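Local coordinates for protein CDP-glucose-4,6-dehydratase (Yersinia pseudotuberculosis, PDB 1RKX) that catalyses the NAD-dependent dehydration of CDP-D-glucose, probably to CDP-4-keto-6-deoxy-D-glucose, as a Rossmann-fold enzyme of the short-chain dehydrogenase/reductase family, at residues P81-H86 / K248-G253; A179-G182 / T186-A189; W232-E237 / E327-W332; P209-A214 / K273-Q278. All coordinates share one frame; numbering follows the deposited sequence.

Contact 1. Residues P81-H86 / K248-G253; sequences PEIVFH and KLYTDG
Tyr250 reaches from the last turn of its helix to the carboxylate of Glu82, and its hydroxyl OH donates a hydrogen bond of 2.8 Å to Glu82 OE1, which it meets nearly head-on to the C-O bond. The carboxylate is turned 68° out of the ring plane. Glu82 also touches the ring with its own stem: Glu82 CB sits in plane at the edge, 4.0 Å from Tyr250 CE1. Across the contact, Ile83 adds an apolar neighbour, its side chain running at about a right angle to that of Tyr250. Both Ile83 CG1 and Ile83 CD1 come within 3.9 Å of Tyr250 CD1, so the ring has aliphatic contact near CD1 while its hydroxyl is held by the carboxylate. With CG opposite the backbone N (chi1 -172°), the tyrosine leaves the helix toward the start of strand 83-86. Glu82 is held in turn through OE2, which accepts from the backbone N of Arg11, so each carboxylate oxygen has a partner and the group is fixed in rotation. Phe6 packs edge-to-face on the Tyr250 ring, and Lys10 makes a cation-pi contact with it. Further along the chain, Lys248 O takes both Asp252 N, at 2.7 Å, and Gly253 N, and Gly253 turns the chain away with positive phi. The C-terminal part of helix 236-251 is thus fastened beside the start of strand 83-86, in the interior of the parallel sheet, as expected where helices cover the sheet of a Rossmann fold.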
# COMPACT_ATOMS: atom_id res chain seq x y z
N PRO C 81 -28.23 -28.78 1.90
CA PRO C 81 -28.06 -27.92 0.72
C PRO C 81 -26.74 -28.14 -0.00
O PRO C 81 -25.75 -28.57 0.60
CB PRO C 81 -28.15 -26.52 1.32
CG PRO C 81 -27.44 -26.71 2.63
CD PRO C 81 -28.06 -28.01 3.14
N GLU C 82 -26.72 -27.83 -1.30
CA GLU C 82 -25.50 -27.95 -2.10
C GLU C 82 -24.98 -26.53 -2.29
O GLU C 82 -23.80 -26.32 -2.57
CB GLU C 82 -25.81 -28.51 -3.49
CG GLU C 82 -26.63 -29.77 -3.54
CD GLU C 82 -27.06 -30.07 -4.96
OE1 GLU C 82 -26.17 -30.35 -5.80
OE2 GLU C 82 -28.28 -30.00 -5.24
N ILE C 83 -25.88 -25.57 -2.17
CA ILE C 83 -25.54 -24.17 -2.33
C ILE C 83 -26.16 -23.34 -1.21
O ILE C 83 -27.33 -23.52 -0.87
CB ILE C 83 -26.04 -23.63 -3.69
CG1 ILE C 83 -25.44 -24.46 -4.83
CG2 ILE C 83 -25.65 -22.16 -3.85
CD1 ILE C 83 -26.00 -24.11 -6.21
N VAL C 84 -25.37 -22.43 -0.66
CA VAL C 84 -25.84 -21.58 0.42
C VAL C 84 -25.58 -20.10 0.16
O VAL C 84 -24.49 -19.72 -0.25
CB VAL C 84 -25.15 -21.93 1.76
CG1 VAL C 84 -25.62 -20.96 2.84
CG2 VAL C 84 -25.46 -23.37 2.15
N PHE C 85 -26.60 -19.28 0.38
CA PHE C 85 -26.49 -17.83 0.24
C PHE C 85 -26.79 -17.27 1.63
O PHE C 85 -27.91 -17.41 2.13
CB PHE C 85 -27.51 -17.27 -0.75
CG PHE C 85 -27.20 -17.58 -2.19
CD1 PHE C 85 -27.78 -18.68 -2.82
CD2 PHE C 85 -26.36 -16.75 -2.93
CE1 PHE C 85 -27.52 -18.95 -4.16
CE2 PHE C 85 -26.09 -17.01 -4.28
CZ PHE C 85 -26.67 -18.12 -4.90
N HIS C 86 -25.80 -16.64 2.25
CA HIS C 86 -25.99 -16.07 3.58
C HIS C 86 -26.27 -14.58 3.47
O HIS C 86 -25.36 -13.79 3.25
CB HIS C 86 -24.74 -16.33 4.44
CG HIS C 86 -24.81 -15.72 5.81
ND1 HIS C 86 -25.91 -15.85 6.63
CD2 HIS C 86 -23.90 -14.99 6.50
CE1 HIS C 86 -25.68 -15.23 7.77
NE2 HIS C 86 -24.47 -14.69 7.72
N LYS C 248 -20.30 -20.74 -10.74
CA LYS C 248 -18.88 -20.98 -10.94
C LYS C 248 -18.23 -21.68 -9.76
O LYS C 248 -17.39 -22.55 -9.95
CB LYS C 248 -18.16 -19.66 -11.25
CG LYS C 248 -18.40 -19.18 -12.67
CD LYS C 248 -17.48 -18.03 -13.03
CE LYS C 248 -17.54 -17.71 -14.51
NZ LYS C 248 -18.91 -17.32 -14.95
N LEU C 249 -18.61 -21.30 -8.54
CA LEU C 249 -18.07 -21.94 -7.35
C LEU C 249 -18.45 -23.42 -7.37
O LEU C 249 -17.65 -24.29 -7.01
CB LEU C 249 -18.64 -21.29 -6.09
CG LEU C 249 -18.13 -19.89 -5.72
CD1 LEU C 249 -19.06 -19.27 -4.68
CD2 LEU C 249 -16.71 -19.98 -5.21
N TYR C 250 -19.67 -23.69 -7.80
CA TYR C 250 -20.18 -25.06 -7.86
C TYR C 250 -19.46 -25.90 -8.90
O TYR C 250 -18.91 -26.96 -8.59
CB TYR C 250 -21.68 -25.04 -8.18
CG TYR C 250 -22.36 -26.39 -8.08
CD1 TYR C 250 -23.15 -26.71 -6.97
CD2 TYR C 250 -22.22 -27.35 -9.08
CE1 TYR C 250 -23.78 -27.95 -6.87
CE2 TYR C 250 -22.84 -28.59 -8.99
CZ TYR C 250 -23.61 -28.89 -7.88
OH TYR C 250 -24.23 -30.12 -7.78
N THR C 251 -19.44 -25.41 -10.14
CA THR C 251 -18.82 -26.13 -11.24
C THR C 251 -17.31 -26.07 -11.34
O THR C 251 -16.67 -27.09 -11.58
CB THR C 251 -19.40 -25.65 -12.59
OG1 THR C 251 -18.98 -24.31 -12.83
CG2 THR C 251 -20.92 -25.71 -12.57
N ASP C 252 -16.72 -24.89 -11.14
CA ASP C 252 -15.27 -24.75 -11.24
C ASP C 252 -14.52 -24.95 -9.93
O ASP C 252 -13.42 -25.48 -9.93
CB ASP C 252 -14.90 -23.41 -11.87
CG ASP C 252 -15.40 -23.29 -13.30
OD1 ASP C 252 -15.59 -24.33 -13.95
OD2 ASP C 252 -15.58 -22.15 -13.78
N GLY C 253 -15.10 -24.50 -8.82
CA GLY C 253 -14.45 -24.70 -7.54
C GLY C 253 -13.75 -23.55 -6.84
O GLY C 253 -14.13 -22.38 -6.97

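Contact 2. Residues A179-G182 / T186-A189; sequences ANYG and TAVA
A tight helix-to-strand turn leads into strand 187-192 of the parallel Rossmann sheet, and Tyr181, in the first turn of the short helix 181-184, folds back over the strand's entry. Its ring meets mostly backbone. Tyr181 CE1 lies 3.7 Å from Thr186 N, and the neighbouring ring atom Tyr181 CD1 is 4.0 Å from Thr186 O. Further along, Ala187 N approaches the ring at its edge, near the ring plane, 4.1 Å from Tyr181 CE1, while the methyl Ala187 CB stands 4.4 Å from that same carbon. The torsion that swings CG opposite the backbone N (chi1 -177°) carries the ring across to the strand although CB itself does not head there. Strand 187-192 lies between strands 126-130 and 259-261, and the backbone of Ala187 pairs with Lys125, just before the first of these, and with Val127 on it. The tyrosine's polar end reaches Lys125 too: Tyr181 OH is hydrogen-bonded to Lys125 NZ. The CB of Thr186 leaves the backbone away from 179-182, and its OG1 bonds to Val124 O, while its N, close to the ring, donates to His184 ND1 within the turn.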
# COMPACT_ATOMS: atom_id res chain seq x y z
N ALA C 179 -6.38 -25.96 -1.21
CA ALA C 179 -5.43 -27.07 -1.28
C ALA C 179 -6.07 -28.40 -0.91
O ALA C 179 -5.56 -29.46 -1.26
CB ALA C 179 -4.25 -26.80 -0.37
N ASN C 180 -7.20 -28.35 -0.20
CA ASN C 180 -7.88 -29.57 0.21
C ASN C 180 -9.26 -29.71 -0.42
O ASN C 180 -10.07 -30.51 0.03
CB ASN C 180 -8.03 -29.60 1.73
CG ASN C 180 -6.70 -29.69 2.45
OD1 ASN C 180 -6.65 -29.76 3.67
ND2 ASN C 180 -5.61 -29.68 1.68
N TYR C 181 -9.53 -28.93 -1.46
CA TYR C 181 -10.82 -28.97 -2.13
C TYR C 181 -11.22 -30.40 -2.51
O TYR C 181 -12.39 -30.77 -2.40
CB TYR C 181 -10.81 -28.10 -3.38
CG TYR C 181 -12.15 -28.05 -4.08
CD1 TYR C 181 -13.20 -27.27 -3.58
CD2 TYR C 181 -12.38 -28.81 -5.23
CE1 TYR C 181 -14.44 -27.25 -4.21
CE2 TYR C 181 -13.62 -28.80 -5.87
CZ TYR C 181 -14.65 -28.02 -5.36
OH TYR C 181 -15.87 -28.01 -5.99
N GLY C 182 -10.25 -31.18 -2.96
CA GLY C 182 -10.52 -32.55 -3.35
C GLY C 182 -11.12 -33.38 -2.24
O GLY C 182 -11.63 -34.47 -2.48
N THR C 186 -15.88 -27.77 -0.80
CA THR C 186 -16.65 -26.55 -0.57
C THR C 186 -15.90 -25.30 -1.04
O THR C 186 -14.77 -25.05 -0.62
CB THR C 186 -16.97 -26.39 0.93
OG1 THR C 186 -17.62 -27.58 1.41
CG2 THR C 186 -17.90 -25.20 1.15
N ALA C 187 -16.53 -24.53 -1.93
CA ALA C 187 -15.95 -23.30 -2.46
C ALA C 187 -16.67 -22.14 -1.79
O ALA C 187 -17.85 -21.90 -2.04
CB ALA C 187 -16.14 -23.24 -3.98
N VAL C 188 -15.95 -21.41 -0.93
CA VAL C 188 -16.53 -20.30 -0.18
C VAL C 188 -16.09 -18.91 -0.64
O VAL C 188 -14.90 -18.64 -0.78
CB VAL C 188 -16.17 -20.44 1.32
CG1 VAL C 188 -16.88 -19.36 2.14
CG2 VAL C 188 -16.55 -21.83 1.81
N ALA C 189 -17.06 -18.03 -0.86
CA ALA C 189 -16.76 -16.68 -1.31
C ALA C 189 -17.59 -15.63 -0.58
O ALA C 189 -18.60 -15.94 0.06
CB ALA C 189 -17.01 -16.56 -2.81

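Contact 3. Residues W232-E237 / E327-W332; sequences WQHVLE and EYIVGW
The imidazole of His234 and the side chain of Ile329 run antiparallel alongside one another, with Ile329 CD1 coming obliquely to the ring, 3.8 Å from His234 CD2 and 4.2 Å from His234 NE2. Tyr328 CB is also oblique to the ring, 4.5 Å from His234 NE2, and the phenol beyond it leads away. In the plane of the imidazole, at its edge, lies Leu236 CA. The same edge carries a capping bond: Leu236 N donates to His234 ND1 over 3.1 Å, nearly straight at 172° and in the ring plane. His234 precedes the turn into helix 236-251; chi1 of -170° places the ring and chi2 of -78° turns ND1 to this amide near the helix start. Because ND1 accepts, the hydrogen of a neutral ring would probably sit on NE2, where Glu349 OE2 is the hydrogen-bonding partner. Held by both nitrogens, the imidazole has little freedom to turn, and Trp320 meets it edge-to-face. The backbone joins in, with Glu237 N bonded to His234 O at 2.9 Å. His234 thus combines a capping role with an apolar one, its CD2 near the isoleucine methyl. In the fold, the end of strand 229-234 and the start of helix 236-251 are set against helix 322-338. Helix 342-355 supplies Glu349 and packs on Tyr328 through the same residue, while Phe20 and Trp24 of helix 20-31 pack on Val235, and Trp24 and Trp28 on Leu236.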
# COMPACT_ATOMS: atom_id res chain seq x y z
N TRP C 232 -26.26 3.83 -7.01
CA TRP C 232 -27.51 3.08 -6.97
C TRP C 232 -27.56 1.99 -8.03
O TRP C 232 -27.05 2.15 -9.14
CB TRP C 232 -28.71 4.02 -7.17
CG TRP C 232 -28.78 5.13 -6.17
CD1 TRP C 232 -28.55 6.46 -6.41
CD2 TRP C 232 -29.08 5.02 -4.78
NE1 TRP C 232 -28.70 7.18 -5.24
CE2 TRP C 232 -29.03 6.31 -4.23
CE3 TRP C 232 -29.40 3.94 -3.94
CZ2 TRP C 232 -29.28 6.57 -2.87
CZ3 TRP C 232 -29.65 4.18 -2.59
CH2 TRP C 232 -29.59 5.49 -2.07
N GLN C 233 -28.18 0.87 -7.69
CA GLN C 233 -28.32 -0.25 -8.62
C GLN C 233 -29.58 -1.04 -8.28
O GLN C 233 -29.93 -1.20 -7.10
CB GLN C 233 -27.10 -1.16 -8.56
CG GLN C 233 -26.79 -1.71 -7.17
CD GLN C 233 -25.53 -2.54 -7.14
OE1 GLN C 233 -24.96 -2.79 -6.07
NE2 GLN C 233 -25.09 -3.00 -8.31
N HIS C 234 -30.26 -1.53 -9.31
CA HIS C 234 -31.46 -2.32 -9.09
C HIS C 234 -31.02 -3.59 -8.37
O HIS C 234 -29.95 -4.14 -8.64
CB HIS C 234 -32.12 -2.65 -10.42
CG HIS C 234 -33.48 -3.26 -10.29
ND1 HIS C 234 -33.68 -4.58 -9.94
CD2 HIS C 234 -34.72 -2.72 -10.43
CE1 HIS C 234 -34.98 -4.83 -9.88
NE2 HIS C 234 -35.63 -3.72 -10.17
N VAL C 235 -31.86 -4.04 -7.44
CA VAL C 235 -31.56 -5.23 -6.65
C VAL C 235 -31.17 -6.46 -7.48
O VAL C 235 -30.36 -7.27 -7.05
CB VAL C 235 -32.75 -5.58 -5.71
CG1 VAL C 235 -34.02 -5.84 -6.53
CG2 VAL C 235 -32.40 -6.78 -4.84
N LEU C 236 -31.73 -6.58 -8.68
CA LEU C 236 -31.40 -7.74 -9.51
C LEU C 236 -29.97 -7.71 -10.07
O LEU C 236 -29.43 -8.75 -10.45
CB LEU C 236 -32.41 -7.86 -10.66
CG LEU C 236 -33.86 -8.08 -10.23
CD1 LEU C 236 -34.75 -8.16 -11.46
CD2 LEU C 236 -33.98 -9.36 -9.39
N GLU C 237 -29.35 -6.53 -10.11
CA GLU C 237 -27.98 -6.41 -10.63
C GLU C 237 -26.98 -7.20 -9.78
O GLU C 237 -26.31 -8.10 -10.28
CB GLU C 237 -27.59 -4.94 -10.74
CG GLU C 237 -28.54 -4.11 -11.62
CD GLU C 237 -28.14 -4.08 -13.09
OE1 GLU C 237 -27.75 -5.13 -13.65
OE2 GLU C 237 -28.25 -2.99 -13.71
N GLU C 327 -37.56 3.47 -13.64
CA GLU C 327 -38.81 3.25 -14.34
C GLU C 327 -39.46 1.97 -13.80
O GLU C 327 -40.65 1.94 -13.53
CB GLU C 327 -38.56 3.13 -15.85
CG GLU C 327 -39.77 2.70 -16.66
CD GLU C 327 -39.60 3.00 -18.13
OE1 GLU C 327 -39.99 4.10 -18.56
OE2 GLU C 327 -39.06 2.14 -18.86
N TYR C 328 -38.66 0.93 -13.62
CA TYR C 328 -39.17 -0.33 -13.08
C TYR C 328 -39.65 -0.15 -11.63
O TYR C 328 -40.65 -0.77 -11.24
CB TYR C 328 -38.10 -1.43 -13.11
CG TYR C 328 -37.94 -2.14 -14.45
CD1 TYR C 328 -36.96 -1.76 -15.36
CD2 TYR C 328 -38.77 -3.22 -14.77
CE1 TYR C 328 -36.80 -2.45 -16.57
CE2 TYR C 328 -38.61 -3.91 -15.98
CZ TYR C 328 -37.63 -3.52 -16.87
OH TYR C 328 -37.47 -4.20 -18.06
N ILE C 329 -38.95 0.68 -10.84
CA ILE C 329 -39.29 0.92 -9.43
C ILE C 329 -40.68 1.53 -9.32
O ILE C 329 -41.53 1.03 -8.57
CB ILE C 329 -38.30 1.91 -8.75
CG1 ILE C 329 -36.86 1.43 -8.91
CG2 ILE C 329 -38.65 2.07 -7.28
CD1 ILE C 329 -36.65 -0.00 -8.55
N VAL C 330 -40.90 2.61 -10.05
CA VAL C 330 -42.19 3.29 -10.02
C VAL C 330 -43.27 2.33 -10.50
O VAL C 330 -44.36 2.27 -9.93
CB VAL C 330 -42.17 4.56 -10.91
CG1 VAL C 330 -43.57 5.15 -11.02
CG2 VAL C 330 -41.21 5.58 -10.32
N GLY C 331 -42.97 1.57 -11.55
CA GLY C 331 -43.94 0.63 -12.07
C GLY C 331 -44.35 -0.40 -11.04
O GLY C 331 -45.54 -0.66 -10.84
N TRP C 332 -43.36 -0.99 -10.38
CA TRP C 332 -43.62 -2.00 -9.36
C TRP C 332 -44.50 -1.42 -8.26
O TRP C 332 -45.50 -2.03 -7.86
CB TRP C 332 -42.29 -2.48 -8.75
CG TRP C 332 -42.40 -3.77 -8.01
CD1 TRP C 332 -42.04 -5.01 -8.46
CD2 TRP C 332 -42.89 -3.96 -6.68
NE1 TRP C 332 -42.27 -5.96 -7.50
CE2 TRP C 332 -42.80 -5.35 -6.39
CE3 TRP C 332 -43.40 -3.10 -5.70
CZ2 TRP C 332 -43.20 -5.89 -5.17
CZ3 TRP C 332 -43.80 -3.65 -4.47
CH2 TRP C 332 -43.70 -5.03 -4.22

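Contact 4. Residues P209-A214 / K273-Q278; sequences PDILRA and KNIVEQ
Ile211 points from helix 207-216 toward helix 272-283, and its outermost methyl does the touching. The two side chains that carry the contact, Ile211 and Val276, lie at a slant to one another: Ile211 CD1 reaches one branch of the valine, Val276 CG2, at 3.8 Å. Ile275 joins from the preceding position, its branch methyl Ile275 CG2 lying 4.3 Å from Ile211 CD1, so a single methyl is met by two neighbouring residues of the opposite helix. Ile211 extends because CD1 lies anti to CA (chi2 174°), which takes the delta methyl as far from the backbone as the side chain allows. On the valine, CG1 stands opposite the backbone N (chi1 177°), leaving CG2 beside that N and turned to meet the isoleucine. Neither Val276 nor Ile275 aims its CB directly across; both present a branch methyl to the Ile211 tip. The CA atoms of Ile211 and Val276, the nearest pair across the contact, are 7.3 Å apart. Strand 221-222 closes on both helices, since Val221 touches Ile211 and Val276, and Trp289 of strand 289-290 also covers Val276. The charged residues lie elsewhere on each helix: Arg213 NH1 bridges to Asp210 OD1 at 2.9 Å, and Lys273 NZ to Glu277 OE1 at 2.8 Å, coming from above the carboxylate plane. With these salt bridges kept within each helix, the contact between 209-214 and 273-278 rests on buried aliphatic groups, so shape fit and exclusion of water, not directional bonds, join them.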
# COMPACT_ATOMS: atom_id res chain seq x y z
N PRO C 209 -37.56 4.45 -1.22
CA PRO C 209 -38.82 4.07 -0.56
C PRO C 209 -39.59 5.30 -0.07
O PRO C 209 -40.81 5.38 -0.20
CB PRO C 209 -38.35 3.19 0.59
CG PRO C 209 -37.16 2.50 -0.00
CD PRO C 209 -36.44 3.64 -0.70
N ASP C 210 -38.87 6.27 0.49
CA ASP C 210 -39.51 7.49 0.98
C ASP C 210 -40.12 8.30 -0.15
O ASP C 210 -41.13 8.96 0.04
CB ASP C 210 -38.52 8.36 1.76
CG ASP C 210 -38.15 7.77 3.10
OD1 ASP C 210 -38.93 6.93 3.61
OD2 ASP C 210 -37.10 8.15 3.65
N ILE C 211 -39.49 8.25 -1.32
CA ILE C 211 -40.02 8.99 -2.46
C ILE C 211 -41.36 8.37 -2.84
O ILE C 211 -42.33 9.08 -3.12
CB ILE C 211 -39.08 8.91 -3.68
CG1 ILE C 211 -37.79 9.69 -3.41
CG2 ILE C 211 -39.78 9.48 -4.91
CD1 ILE C 211 -36.74 9.55 -4.49
N LEU C 212 -41.42 7.05 -2.84
CA LEU C 212 -42.63 6.33 -3.18
C LEU C 212 -43.73 6.58 -2.15
O LEU C 212 -44.91 6.66 -2.50
CB LEU C 212 -42.33 4.83 -3.32
CG LEU C 212 -41.39 4.48 -4.49
CD1 LEU C 212 -40.93 3.03 -4.40
CD2 LEU C 212 -42.13 4.73 -5.80
N ARG C 213 -43.35 6.70 -0.88
CA ARG C 213 -44.32 6.96 0.18
C ARG C 213 -44.94 8.34 -0.02
O ARG C 213 -46.12 8.55 0.27
CB ARG C 213 -43.65 6.89 1.56
CG ARG C 213 -43.22 5.50 2.00
CD ARG C 213 -42.88 5.50 3.49
NE ARG C 213 -42.46 4.18 3.98
CZ ARG C 213 -41.23 3.69 3.87
NH1 ARG C 213 -40.27 4.40 3.29
NH2 ARG C 213 -40.96 2.49 4.35
N ALA C 214 -44.14 9.28 -0.50
CA ALA C 214 -44.62 10.63 -0.74
C ALA C 214 -45.59 10.61 -1.92
O ALA C 214 -46.70 11.13 -1.83
CB ALA C 214 -43.45 11.56 -1.05
N LYS C 273 -31.31 14.82 -6.60
CA LYS C 273 -32.27 15.73 -7.22
C LYS C 273 -32.72 15.17 -8.57
O LYS C 273 -33.91 15.14 -8.88
CB LYS C 273 -31.66 17.12 -7.42
CG LYS C 273 -32.67 18.17 -7.88
CD LYS C 273 -32.05 19.55 -8.00
CE LYS C 273 -31.06 19.63 -9.16
NZ LYS C 273 -31.72 19.42 -10.48
N ASN C 274 -31.75 14.70 -9.35
CA ASN C 274 -32.05 14.13 -10.66
C ASN C 274 -32.92 12.89 -10.51
O ASN C 274 -33.88 12.70 -11.26
CB ASN C 274 -30.75 13.76 -11.38
CG ASN C 274 -30.98 13.32 -12.82
OD1 ASN C 274 -30.04 12.96 -13.52
ND2 ASN C 274 -32.23 13.34 -13.25
N ILE C 275 -32.59 12.05 -9.54
CA ILE C 275 -33.35 10.84 -9.27
C ILE C 275 -34.82 11.18 -9.02
O ILE C 275 -35.71 10.62 -9.65
CB ILE C 275 -32.79 10.10 -8.04
CG1 ILE C 275 -31.44 9.47 -8.40
CG2 ILE C 275 -33.78 9.06 -7.56
CD1 ILE C 275 -30.72 8.85 -7.21
N VAL C 276 -35.05 12.10 -8.09
CA VAL C 276 -36.41 12.52 -7.75
C VAL C 276 -37.13 13.03 -8.98
O VAL C 276 -38.29 12.70 -9.22
CB VAL C 276 -36.39 13.63 -6.68
CG1 VAL C 276 -37.81 14.11 -6.41
CG2 VAL C 276 -35.76 13.12 -5.40
N GLU C 277 -36.44 13.86 -9.76
CA GLU C 277 -37.02 14.42 -10.98
C GLU C 277 -37.44 13.32 -11.95
O GLU C 277 -38.53 13.38 -12.52
CB GLU C 277 -36.02 15.36 -11.65
CG GLU C 277 -35.71 16.61 -10.85
CD GLU C 277 -34.66 17.49 -11.51
OE1 GLU C 277 -34.39 18.59 -10.98
OE2 GLU C 277 -34.11 17.08 -12.55
N GLN C 278 -36.59 12.33 -12.13
CA GLN C 278 -36.89 11.23 -13.04
C GLN C 278 -38.08 10.42 -12.54
O GLN C 278 -38.93 10.01 -13.33
CB GLN C 278 -35.68 10.31 -13.19
CG GLN C 278 -34.42 10.99 -13.68
CD GLN C 278 -33.28 10.02 -13.90
OE1 GLN C 278 -32.12 10.42 -14.03
NE2 GLN C 278 -33.60 8.73 -13.94

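From the N terminus, strand 83-86 opens contact 1, which closes only at the end of helix 236-251. Contact 2, a short helix-to-strand connection between 179 and 189, falls within that span and touches contact 1 where Leu249 packs on Ala187 and Ala189; both serve the parallel sheet. Contact 4 opens at 209-214, also before contact 1 closes, and ends at 273-278, so the two cross. Contact 3 opens at 232-237 and closes at 327-332, crossing contacts 1 and 4. Helix 236-251 belongs to both contacts 1 and 3. Contacts 3 and 4 touch through Ile329 with Leu212 and Trp232 with Ile275, on the far side of the chain's centre from contact 2.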